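Local coordinates for protein malonyl CoA reductase (malonate semialdehyde-forming) (Sulfolobus tokodaii, PDB 2EP5) that probably catalyses the NADPH-dependent reduction of malonyl-CoA to malonate semialdehyde, as a member of the aspartate-semialdehyde dehydrogenase family, at residues K207-L212 with L229-T234; I172-L177 with G246-V251; A153-M158 with L322-D327; V117-P122 with K147-T152. All coordinates share one frame; numbering follows the deposited sequence.

Interaction 1: residues K207-L212 with L229-T234; sequences KIAKEL and LDSTVT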
loop_
_atom_site.group_PDB
_atom_site.type_symbol
_atom_site.label_atom_id
_atom_site.label_comp_id
_atom_site.label_asym_id
_atom_site.label_seq_id
_atom_site.Cartn_x
_atom_site.Cartn_y
_atom_site.Cartn_z
ATOM N N LYS A 207 13.211 -19.255 17.048
ATOM C CA LYS A 207 12.236 -19.192 18.138
ATOM C C LYS A 207 10.999 -20.033 17.831
ATOM O O LYS A 207 10.438 -20.682 18.718
ATOM C CB LYS A 207 11.794 -17.748 18.380
ATOM C CG LYS A 207 12.852 -16.847 18.985
ATOM C CD LYS A 207 12.332 -15.429 19.100
ATOM C CE LYS A 207 13.411 -14.482 19.598
ATOM N NZ LYS A 207 12.965 -13.064 19.496
ATOM N N ILE A 208 10.568 -20.017 16.574
ATOM C CA ILE A 208 9.393 -20.779 16.184
ATOM C C ILE A 208 9.626 -22.268 16.361
ATOM O O ILE A 208 8.872 -22.941 17.060
ATOM C CB ILE A 208 9.000 -20.497 14.711
ATOM C CG1 ILE A 208 8.444 -19.074 14.592
ATOM C CG2 ILE A 208 7.978 -21.536 14.222
ATOM C CD1 ILE A 208 8.014 -18.694 13.190
ATOM N N ALA A 209 10.675 -22.778 15.725
ATOM C CA ALA A 209 11.005 -24.197 15.800
ATOM C C ALA A 209 11.211 -24.697 17.230
ATOM O O ALA A 209 10.616 -25.692 17.632
ATOM C CB ALA A 209 12.252 -24.493 14.952
ATOM N N LYS A 210 12.046 -24.013 17.998
ATOM C CA LYS A 210 12.303 -24.434 19.370
ATOM C C LYS A 210 11.076 -24.345 20.271
ATOM O O LYS A 210 10.720 -25.316 20.947
ATOM C CB LYS A 210 13.442 -23.611 19.974
ATOM C CG LYS A 210 14.776 -23.800 19.268
ATOM C CD LYS A 210 15.913 -23.117 20.034
ATOM C CE LYS A 210 17.226 -23.186 19.253
ATOM N NZ LYS A 210 17.521 -24.579 18.798
ATOM N N GLU A 211 10.428 -23.183 20.284
ATOM C CA GLU A 211 9.248 -22.990 21.124
ATOM C C GLU A 211 8.133 -23.968 20.796
ATOM O O GLU A 211 7.415 -24.421 21.682
ATOM C CB GLU A 211 8.742 -21.553 21.003
ATOM C CG GLU A 211 9.590 -20.557 21.768
ATOM C CD GLU A 211 9.115 -19.124 21.593
ATOM O OE1 GLU A 211 7.888 -18.898 21.583
ATOM O OE2 GLU A 211 9.971 -18.225 21.479
ATOM N N LEU A 212 7.988 -24.299 19.521
ATOM C CA LEU A 212 6.959 -25.247 19.105
ATOM C C LEU A 212 7.240 -26.607 19.776
ATOM O O LEU A 212 6.320 -27.368 20.093
ATOM C CB LEU A 212 6.978 -25.371 17.578
ATOM C CG LEU A 212 5.660 -25.273 16.795
ATOM C CD1 LEU A 212 4.809 -24.131 17.301
ATOM C CD2 LEU A 212 5.979 -25.098 15.321
ATOM N N LEU A 229 9.955 -32.569 17.112
ATOM C CA LEU A 229 9.511 -31.879 15.910
ATOM C C LEU A 229 10.696 -31.363 15.108
ATOM O O LEU A 229 11.413 -30.454 15.537
ATOM C CB LEU A 229 8.575 -30.720 16.273
ATOM C CG LEU A 229 7.236 -31.109 16.916
ATOM C CD1 LEU A 229 6.526 -29.866 17.396
ATOM C CD2 LEU A 229 6.367 -31.872 15.919
ATOM N N ASP A 230 10.913 -31.967 13.948
ATOM C CA ASP A 230 12.000 -31.554 13.087
ATOM C C ASP A 230 11.424 -30.551 12.096
ATOM O O ASP A 230 11.008 -30.909 10.996
ATOM C CB ASP A 230 12.593 -32.772 12.366
ATOM C CG ASP A 230 13.667 -32.392 11.363
ATOM O OD1 ASP A 230 14.338 -31.352 11.562
ATOM O OD2 ASP A 230 13.848 -33.136 10.377
ATOM N N SER A 231 11.395 -29.286 12.491
ATOM C CA SER A 231 10.844 -28.270 11.614
ATOM C C SER A 231 11.838 -27.257 11.069
ATOM O O SER A 231 12.754 -26.827 11.764
ATOM C CB SER A 231 9.688 -27.545 12.319
ATOM O OG SER A 231 9.941 -27.391 13.702
ATOM N N THR A 232 11.646 -26.896 9.804
ATOM C CA THR A 232 12.479 -25.905 9.135
ATOM C C THR A 232 11.514 -24.780 8.741
ATOM O O THR A 232 10.527 -25.002 8.033
ATOM C CB THR A 232 13.173 -26.507 7.885
ATOM O OG1 THR A 232 14.162 -27.452 8.309
ATOM C CG2 THR A 232 13.853 -25.426 7.061
ATOM N N VAL A 233 11.788 -23.571 9.209
ATOM C CA VAL A 233 10.882 -22.476 8.914
ATOM C C VAL A 233 11.511 -21.273 8.250
ATOM O O VAL A 233 12.671 -20.950 8.485
ATOM C CB VAL A 233 10.099 -22.049 10.205
ATOM C CG1 VAL A 233 10.629 -22.827 11.413
ATOM C CG2 VAL A 233 10.188 -20.556 10.437
ATOM N N THR A 234 10.720 -20.630 7.402
ATOM C CA THR A 234 11.137 -19.440 6.677
ATOM C C THR A 234 10.119 -18.349 7.006
ATOM O O THR A 234 8.942 -18.447 6.623
ATOM C CB THR A 234 11.145 -19.717 5.161
ATOM O OG1 THR A 234 11.951 -20.877 4.905
ATOM C CG2 THR A 234 11.709 -18.528 4.391
#
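Ile208 and Ala209 press against Val233 and Ser231, forming the close part of this helix-on-strand contact. The helix runs nearly antiparallel to the strand, at 151°, the axes 8.2 Å apart. Both branches of Ile208 meet Val233: CD1 lies 4.0 Å from Val233 CG2, and CG2 lies 4.1 Å from Val233 CG1. The first torsion of Ile208, -70°, sets CG2 anti to the backbone N and spreads the branches over the valine. Ala209 brings the backbones nearest, its CA 5.8 Å from Ser231 CA; the small methyl suits such a close approach, and Ala209 CB rests 3.9 Å from Ser231 OG, a hydroxyl buried without a partner in the model. Toward Leu229 the backbones part, with 7.8 Å between Leu212 CA and Leu229 CA; within the two segments Leu229 CD1, on a partly exposed side chain, meets Leu212 O at 3.7 Å. Lys210, on the side of the helix away from the strand, is exposed. Helix 204-215 thus covers one face of strand 230-237, outermost in this chain's mixed sheet; the strand's other face meets the second subunit, and Ile208 also touches Thr152 of helix 151-160.

Interaction 2: residues I172-L177 with G246-V251; sequences IIITTL and GVINIV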
loop_
_atom_site.group_PDB
_atom_site.type_symbol
_atom_site.label_atom_id
_atom_site.label_comp_id
_atom_site.label_asym_id
_atom_site.label_seq_id
_atom_site.Cartn_x
_atom_site.Cartn_y
_atom_site.Cartn_z
ATOM N N ILE A 172 8.746 -31.195 9.202
ATOM C CA ILE A 172 7.845 -30.052 9.153
ATOM C C ILE A 172 8.454 -28.853 8.463
ATOM O O ILE A 172 9.410 -28.269 8.970
ATOM C CB ILE A 172 7.436 -29.616 10.575
ATOM C CG1 ILE A 172 6.669 -30.747 11.257
ATOM C CG2 ILE A 172 6.596 -28.346 10.511
ATOM C CD1 ILE A 172 6.579 -30.604 12.734
ATOM N N ILE A 173 7.893 -28.491 7.308
ATOM C CA ILE A 173 8.351 -27.329 6.562
ATOM C C ILE A 173 7.327 -26.217 6.777
ATOM O O ILE A 173 6.131 -26.402 6.528
ATOM C CB ILE A 173 8.439 -27.604 5.046
ATOM C CG1 ILE A 173 9.434 -28.744 4.768
ATOM C CG2 ILE A 173 8.854 -26.322 4.320
ATOM C CD1 ILE A 173 10.883 -28.416 5.108
ATOM N N ILE A 174 7.792 -25.063 7.235
ATOM C CA ILE A 174 6.885 -23.955 7.480
ATOM C C ILE A 174 7.339 -22.618 6.903
ATOM O O ILE A 174 8.494 -22.228 7.025
ATOM C CB ILE A 174 6.654 -23.741 8.997
ATOM C CG1 ILE A 174 6.091 -25.010 9.632
ATOM C CG2 ILE A 174 5.681 -22.601 9.212
ATOM C CD1 ILE A 174 6.139 -25.001 11.157
ATOM N N THR A 175 6.411 -21.932 6.255
ATOM C CA THR A 175 6.681 -20.611 5.724
ATOM C C THR A 175 5.677 -19.704 6.427
ATOM O O THR A 175 4.470 -19.960 6.391
ATOM C CB THR A 175 6.453 -20.523 4.208
ATOM O OG1 THR A 175 7.364 -21.403 3.534
ATOM C CG2 THR A 175 6.688 -19.087 3.730
ATOM N N THR A 176 6.174 -18.670 7.090
ATOM C CA THR A 176 5.284 -17.749 7.785
ATOM C C THR A 176 5.311 -16.369 7.131
ATOM O O THR A 176 6.378 -15.863 6.786
ATOM C CB THR A 176 5.665 -17.590 9.279
ATOM O OG1 THR A 176 6.961 -16.983 9.390
ATOM C CG2 THR A 176 5.671 -18.942 9.978
ATOM N N LEU A 177 4.131 -15.784 6.939
ATOM C CA LEU A 177 4.020 -14.450 6.362
ATOM C C LEU A 177 3.513 -13.582 7.510
ATOM O O LEU A 177 2.358 -13.682 7.922
ATOM C CB LEU A 177 3.047 -14.442 5.181
ATOM C CG LEU A 177 3.519 -15.197 3.926
ATOM C CD1 LEU A 177 3.318 -16.678 4.125
ATOM C CD2 LEU A 177 2.724 -14.749 2.704
ATOM N N GLY A 246 0.592 -18.673 8.041
ATOM C CA GLY A 246 1.590 -19.721 8.027
ATOM C C GLY A 246 1.197 -20.868 7.117
ATOM O O GLY A 246 0.078 -21.385 7.203
ATOM N N VAL A 247 2.105 -21.244 6.222
ATOM C CA VAL A 247 1.867 -22.366 5.328
ATOM C C VAL A 247 2.626 -23.522 5.956
ATOM O O VAL A 247 3.861 -23.515 6.014
ATOM C CB VAL A 247 2.423 -22.120 3.914
ATOM C CG1 VAL A 247 2.162 -23.341 3.036
ATOM C CG2 VAL A 247 1.775 -20.896 3.317
ATOM N N ILE A 248 1.878 -24.505 6.440
ATOM C CA ILE A 248 2.460 -25.657 7.095
ATOM C C ILE A 248 2.421 -26.899 6.212
ATOM O O ILE A 248 1.372 -27.264 5.675
ATOM C CB ILE A 248 1.727 -25.928 8.438
ATOM C CG1 ILE A 248 1.827 -24.678 9.329
ATOM C CG2 ILE A 248 2.328 -27.155 9.151
ATOM C CD1 ILE A 248 1.056 -24.771 10.637
ATOM N N ASN A 249 3.582 -27.525 6.045
ATOM C CA ASN A 249 3.687 -28.743 5.251
ATOM C C ASN A 249 4.268 -29.864 6.099
ATOM O O ASN A 249 5.456 -29.858 6.421
ATOM C CB ASN A 249 4.577 -28.542 4.024
ATOM C CG ASN A 249 3.928 -27.672 2.962
ATOM O OD1 ASN A 249 3.969 -26.445 3.038
ATOM N ND2 ASN A 249 3.316 -28.307 1.972
ATOM N N ILE A 250 3.423 -30.814 6.477
ATOM C CA ILE A 250 3.894 -31.936 7.266
ATOM C C ILE A 250 4.291 -33.044 6.288
ATOM O O ILE A 250 3.443 -33.813 5.821
ATOM C CB ILE A 250 2.796 -32.419 8.233
ATOM C CG1 ILE A 250 2.430 -31.277 9.190
ATOM C CG2 ILE A 250 3.277 -33.631 9.015
ATOM C CD1 ILE A 250 1.394 -31.643 10.246
ATOM N N VAL A 251 5.585 -33.095 5.965
ATOM C CA VAL A 251 6.129 -34.088 5.028
ATOM C C VAL A 251 6.271 -35.440 5.711
ATOM O O VAL A 251 7.175 -35.649 6.513
ATOM C CB VAL A 251 7.519 -33.653 4.494
ATOM C CG1 VAL A 251 7.964 -34.581 3.363
ATOM C CG2 VAL A 251 7.457 -32.197 4.017
#
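Ile172 begins the pairing with its CA 3.6 Å from Asn249 O, in register with Ile250 as a non-hydrogen-bonded pair of two strands that run antiparallel at 174°. At Ile173 the backbones bond both ways with Asn249: Ile173 N donates to Asn249 O at 2.9 Å, and Asn249 N returns a bond to Ile173 O at 2.8 Å. The returned bond meets its acceptor nearly head-on, with a C=O...N angle of 165°. The side chain of Ile173 starts beside Asn249 but its CG1, anti to the carbonyl carbon at chi1 -60°, reaches Val251 CG2 at 4.0 Å. Ile174 faces the other way, with Ile248, and the two CG1 atoms meet at 4.3 Å; beta-branched side chains suit an extended backbone and pave this face with hydrocarbon. Thr175 repeats the two-way bonding, now with Val247, whose N lies 2.7 Å from Thr175 O. Thr175 O also receives a CA-H...O contact from Gly246 CA, 3.3 Å away. Thr176 closes the register opposite Gly246, where the CA atoms come to 4.2 Å; its hydroxyl bonds to Gln178 and Ser235. Strand 171-178 lies between 230-237 and 244-251 in the mixed sheet. Helix 151-160 covers the face of Ile174 and Ile248, with Met156 and Pro159 on Ile248, whereas the face of Ile173, Thr175, Val247 and Asn249 packs against the same strands of the second subunit.

Interaction 3: residues A153-M158 with L322-D327; sequences AAIMSM and LVVLGD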
loop_
_atom_site.group_PDB
_atom_site.type_symbol
_atom_site.label_atom_id
_atom_site.label_comp_id
_atom_site.label_asym_id
_atom_site.label_seq_id
_atom_site.Cartn_x
_atom_site.Cartn_y
_atom_site.Cartn_z
ATOM N N ALA A 153 4.682 -18.540 16.859
ATOM C CA ALA A 153 4.734 -19.876 17.432
ATOM C C ALA A 153 3.369 -20.217 18.004
ATOM O O ALA A 153 2.837 -21.311 17.775
ATOM C CB ALA A 153 5.787 -19.931 18.534
ATOM N N ALA A 154 2.808 -19.271 18.757
ATOM C CA ALA A 154 1.499 -19.450 19.371
ATOM C C ALA A 154 0.467 -19.814 18.311
ATOM O O ALA A 154 -0.295 -20.767 18.472
ATOM C CB ALA A 154 1.082 -18.176 20.081
ATOM N N ILE A 155 0.452 -19.055 17.221
ATOM C CA ILE A 155 -0.499 -19.300 16.151
ATOM C C ILE A 155 -0.269 -20.662 15.487
ATOM O O ILE A 155 -1.207 -21.438 15.304
ATOM C CB ILE A 155 -0.434 -18.159 15.096
ATOM C CG1 ILE A 155 -0.835 -16.832 15.763
ATOM C CG2 ILE A 155 -1.368 -18.464 13.918
ATOM C CD1 ILE A 155 -0.631 -15.597 14.900
ATOM N N MET A 156 0.982 -20.956 15.143
ATOM C CA MET A 156 1.323 -22.225 14.500
ATOM C C MET A 156 1.013 -23.463 15.345
ATOM O O MET A 156 0.639 -24.508 14.810
ATOM C CB MET A 156 2.808 -22.248 14.144
ATOM C CG MET A 156 3.256 -21.166 13.185
ATOM S SD MET A 156 2.269 -21.086 11.675
ATOM C CE MET A 156 2.009 -19.288 11.568
ATOM N N SER A 157 1.168 -23.351 16.663
ATOM C CA SER A 157 0.929 -24.484 17.550
ATOM C C SER A 157 -0.514 -24.966 17.592
ATOM O O SER A 157 -0.764 -26.145 17.845
ATOM C CB SER A 157 1.394 -24.153 18.972
ATOM O OG SER A 157 0.618 -23.122 19.559
ATOM N N MET A 158 -1.462 -24.067 17.336
ATOM C CA MET A 158 -2.876 -24.428 17.378
ATOM C C MET A 158 -3.244 -25.627 16.501
ATOM O O MET A 158 -3.806 -26.606 16.990
ATOM C CB MET A 158 -3.744 -23.226 16.996
ATOM C CG MET A 158 -3.558 -22.021 17.901
ATOM S SD MET A 158 -4.005 -22.378 19.606
ATOM C CE MET A 158 -5.770 -22.053 19.580
ATOM N N LEU A 322 -1.565 -27.233 4.923
ATOM C CA LEU A 322 -2.630 -26.415 5.473
ATOM C C LEU A 322 -2.143 -24.992 5.694
ATOM O O LEU A 322 -0.946 -24.759 5.885
ATOM C CB LEU A 322 -3.157 -27.024 6.780
ATOM C CG LEU A 322 -2.272 -27.154 8.020
ATOM C CD1 LEU A 322 -2.134 -25.802 8.709
ATOM C CD2 LEU A 322 -2.905 -28.141 8.977
ATOM N N VAL A 323 -3.080 -24.045 5.626
ATOM C CA VAL A 323 -2.801 -22.625 5.824
ATOM C C VAL A 323 -3.562 -22.153 7.062
ATOM O O VAL A 323 -4.771 -22.365 7.190
ATOM C CB VAL A 323 -3.254 -21.774 4.601
ATOM C CG1 VAL A 323 -3.008 -20.296 4.874
ATOM C CG2 VAL A 323 -2.487 -22.207 3.339
ATOM N N VAL A 324 -2.842 -21.517 7.976
ATOM C CA VAL A 324 -3.443 -21.026 9.205
ATOM C C VAL A 324 -3.204 -19.526 9.345
ATOM O O VAL A 324 -2.182 -18.999 8.901
ATOM C CB VAL A 324 -2.859 -21.752 10.426
ATOM C CG1 VAL A 324 -1.361 -21.487 10.513
ATOM C CG2 VAL A 324 -3.568 -21.301 11.696
ATOM N N LEU A 325 -4.155 -18.844 9.965
ATOM C CA LEU A 325 -4.061 -17.408 10.159
ATOM C C LEU A 325 -4.503 -17.081 11.575
ATOM O O LEU A 325 -5.404 -17.718 12.112
ATOM C CB LEU A 325 -4.957 -16.698 9.145
ATOM C CG LEU A 325 -4.939 -15.166 8.949
ATOM C CD1 LEU A 325 -6.165 -14.544 9.575
ATOM C CD2 LEU A 325 -3.662 -14.565 9.510
ATOM N N GLY A 326 -3.848 -16.098 12.179
ATOM C CA GLY A 326 -4.198 -15.687 13.523
ATOM C C GLY A 326 -3.823 -14.239 13.788
ATOM O O GLY A 326 -2.951 -13.681 13.121
ATOM N N ASP A 327 -4.500 -13.619 14.749
ATOM C CA ASP A 327 -4.218 -12.236 15.118
ATOM C C ASP A 327 -2.975 -12.311 16.011
ATOM O O ASP A 327 -3.038 -12.832 17.131
ATOM C CB ASP A 327 -5.399 -11.663 15.902
ATOM C CG ASP A 327 -5.250 -10.181 16.198
ATOM O OD1 ASP A 327 -4.114 -9.718 16.438
ATOM O OD2 ASP A 327 -6.285 -9.479 16.209
#
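Ile155 comes over Gly326 where helix 153-158 crosses strand 322-326 at 134°, the axes 8.2 Å apart. The backbones are nearest at this pair, with 5.8 Å between the CA atoms, and diverge toward Met156 and Val324, whose CA atoms are 7.2 Å apart. Glycine suits the near point because a side chain there would run into Ile155 CG2. No hydrogen bond links the segments, so the contact rests on shape and hydrocarbon. Ile155 lies over the strand backbone with both branches: CD1 is 3.5 Å from Gly326 O, and CG2 is 3.8 Å from Gly326 N and 4.2 Å from Val324 CG2. Met156 leaves the helix pointing away, but bends at chi2 (-52°) and again at chi3, which swings Met156 SD back to lie 3.8 Å from Val324 CG1; a flexible, unbranched chain is well suited to such a detour. An alanine in place of Ile155 would lose both branches and is likely to open a gap above Gly326 and uncover the backbone there. Ile155 also touches His244, the predicted proton acceptor, and its helix begins at Cys151, the predicted acyl-thioester residue. A helix that starts at the nucleophilic cysteine and packs on the dimerisation-domain sheet is an arrangement characteristic of the aspartate-semialdehyde dehydrogenase and glyceraldehyde-3-phosphate dehydrogenase folds.

Interaction 4: residues V117-P122 with K147-T152; sequences VPLINP and KNPNCT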
loop_
_atom_site.group_PDB
_atom_site.type_symbol
_atom_site.label_atom_id
_atom_site.label_comp_id
_atom_site.label_asym_id
_atom_site.label_seq_id
_atom_site.Cartn_x
_atom_site.Cartn_y
_atom_site.Cartn_z
ATOM N N VAL A 117 10.468 -23.093 33.658
ATOM C CA VAL A 117 9.449 -22.089 33.411
ATOM C C VAL A 117 8.453 -22.578 32.369
ATOM O O VAL A 117 8.828 -22.954 31.258
ATOM C CB VAL A 117 10.095 -20.774 32.937
ATOM C CG1 VAL A 117 9.040 -19.705 32.755
ATOM C CG2 VAL A 117 11.147 -20.331 33.946
ATOM N N PRO A 118 7.159 -22.583 32.717
ATOM C CA PRO A 118 6.133 -23.038 31.773
ATOM C C PRO A 118 5.950 -22.030 30.633
ATOM O O PRO A 118 5.933 -20.820 30.871
ATOM C CB PRO A 118 4.872 -23.131 32.637
ATOM C CG PRO A 118 5.387 -23.092 34.075
ATOM C CD PRO A 118 6.558 -22.174 33.995
ATOM N N LEU A 119 5.845 -22.531 29.403
ATOM C CA LEU A 119 5.615 -21.681 28.227
ATOM C C LEU A 119 4.181 -22.031 27.861
ATOM O O LEU A 119 3.911 -23.097 27.308
ATOM C CB LEU A 119 6.569 -22.042 27.088
ATOM C CG LEU A 119 6.576 -21.101 25.878
ATOM C CD1 LEU A 119 6.849 -19.662 26.325
ATOM C CD2 LEU A 119 7.632 -21.566 24.889
ATOM N N ILE A 120 3.259 -21.134 28.179
ATOM C CA ILE A 120 1.855 -21.417 27.960
ATOM C C ILE A 120 1.076 -20.814 26.808
ATOM O O ILE A 120 1.216 -19.642 26.467
ATOM C CB ILE A 120 1.037 -21.112 29.243
ATOM C CG1 ILE A 120 1.642 -21.851 30.442
ATOM C CG2 ILE A 120 -0.421 -21.543 29.058
ATOM C CD1 ILE A 120 1.692 -23.357 30.278
ATOM N N ASN A 121 0.250 -21.679 26.226
ATOM C CA ASN A 121 -0.704 -21.357 25.178
ATOM C C ASN A 121 -1.835 -22.225 25.725
ATOM O O ASN A 121 -1.917 -23.421 25.433
ATOM C CB ASN A 121 -0.260 -21.842 23.793
ATOM C CG ASN A 121 -1.139 -21.272 22.685
ATOM O OD1 ASN A 121 -2.154 -20.628 22.965
ATOM N ND2 ASN A 121 -0.760 -21.505 21.427
ATOM N N PRO A 122 -2.708 -21.624 26.554
ATOM C CA PRO A 122 -3.861 -22.236 27.228
ATOM C C PRO A 122 -4.401 -23.559 26.673
ATOM O O PRO A 122 -4.221 -24.614 27.280
ATOM C CB PRO A 122 -4.891 -21.115 27.212
ATOM C CG PRO A 122 -4.040 -19.913 27.438
ATOM C CD PRO A 122 -2.878 -20.157 26.492
ATOM N N LYS A 147 5.610 -18.008 31.205
ATOM C CA LYS A 147 5.858 -17.357 29.936
ATOM C C LYS A 147 4.875 -17.737 28.849
ATOM O O LYS A 147 4.218 -18.774 28.913
ATOM C CB LYS A 147 7.285 -17.657 29.480
ATOM C CG LYS A 147 8.347 -16.838 30.204
ATOM C CD LYS A 147 8.324 -15.385 29.730
ATOM C CE LYS A 147 9.249 -14.510 30.549
ATOM N NZ LYS A 147 9.521 -13.212 29.877
ATOM N N ASN A 148 4.762 -16.863 27.860
ATOM C CA ASN A 148 3.896 -17.083 26.713
ATOM C C ASN A 148 4.839 -17.085 25.519
ATOM O O ASN A 148 5.841 -16.369 25.506
ATOM C CB ASN A 148 2.863 -15.963 26.596
ATOM C CG ASN A 148 1.827 -16.025 27.694
ATOM O OD1 ASN A 148 1.675 -15.094 28.485
ATOM N ND2 ASN A 148 1.108 -17.137 27.755
ATOM N N PRO A 149 4.534 -17.888 24.497
ATOM C CA PRO A 149 5.402 -17.955 23.322
ATOM C C PRO A 149 5.334 -16.829 22.301
ATOM O O PRO A 149 4.473 -15.949 22.353
ATOM C CB PRO A 149 5.016 -19.296 22.702
ATOM C CG PRO A 149 3.535 -19.341 22.957
ATOM C CD PRO A 149 3.434 -18.866 24.401
ATOM N N ASN A 150 6.282 -16.882 21.374
ATOM C CA ASN A 150 6.370 -15.953 20.260
ATOM C C ASN A 150 5.006 -16.013 19.559
ATOM O O ASN A 150 4.433 -17.098 19.394
ATOM C CB ASN A 150 7.514 -16.408 19.336
ATOM C CG ASN A 150 7.379 -15.893 17.918
ATOM O OD1 ASN A 150 6.757 -16.537 17.069
ATOM N ND2 ASN A 150 7.964 -14.730 17.651
ATOM N N CYS A 151 4.481 -14.854 19.169
ATOM C CA CYS A 151 3.169 -14.785 18.523
ATOM C C CYS A 151 2.981 -15.777 17.378
ATOM O O CYS A 151 1.955 -16.458 17.300
ATOM C CB CYS A 151 2.884 -13.349 18.046
ATOM S SG CYS A 151 4.224 -12.533 17.152
ATOM N N THR A 152 3.974 -15.876 16.503
ATOM C CA THR A 152 3.890 -16.793 15.375
ATOM C C THR A 152 3.848 -18.238 15.869
ATOM O O THR A 152 3.080 -19.059 15.362
ATOM C CB THR A 152 5.095 -16.624 14.438
ATOM O OG1 THR A 152 5.259 -15.236 14.125
ATOM C CG2 THR A 152 4.882 -17.416 13.149
#
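Pro118 and Ile120, the neighbours of Leu119, both bond to the backbone of Lys147, making a single bridge between Leu119 and Lys147. Lys147 N donates to Pro118 O at 2.9 Å, almost in line with the carbonyl, and Lys147 O accepts from Ile120 N at 2.7 Å. The third bond is made by a side chain: Asn148 ND2 reaches Ile120 O at 2.8 Å, the acceptor in the amide plane but the donor tilted 34° from the carbonyl plane. A first torsion of -70° sets Asn148 CG beside its backbone N and turns the amide toward Ile120. OD1 bonds to Thr337, so the amide is fixed at both ends; a leucine in its place would probably leave Ile120 O and Thr337 without those mates. Leu119 CD1 lies 3.4 Å from Pro149 N, and Pro149 CD comes 3.1 Å from Ile120 O, the same carbonyl that Asn148 bonds. Lys147 NZ forms a salt bridge with Glu94. Asn150 N-caps helix 151-160, its OD1 bonded to Ala153 N and its own N to Glu211, just before Cys151, the predicted acyl-thioester residue. Lys147 ends strand 144-147 of the parallel sheet; helix 204-215 packs on Leu119 and Pro149, helix 334-347 on Ile120.

All four contacts are mainly buried, though interaction 1 is partly exposed at Leu229 and Ala209. Interactions 1, 2 and 3 belong to one mixed sheet: interaction 2 pairs two of its strands through backbone bonds, whereas interactions 1 and 3 lay helices on it through apolar side chains without a hydrogen bond between their segments. Interaction 4 lies outside that sheet, nearest the chain's centre, and adds a side-chain amide to its backbone links. It shares helix 151-160 with interaction 3, and Glu211 of interaction 1 bonds to Asn150 N there. Interactions 1 and 2 meet the second subunit broadly, interaction 3 through Val323 alone, and interaction 4 touches no other chain.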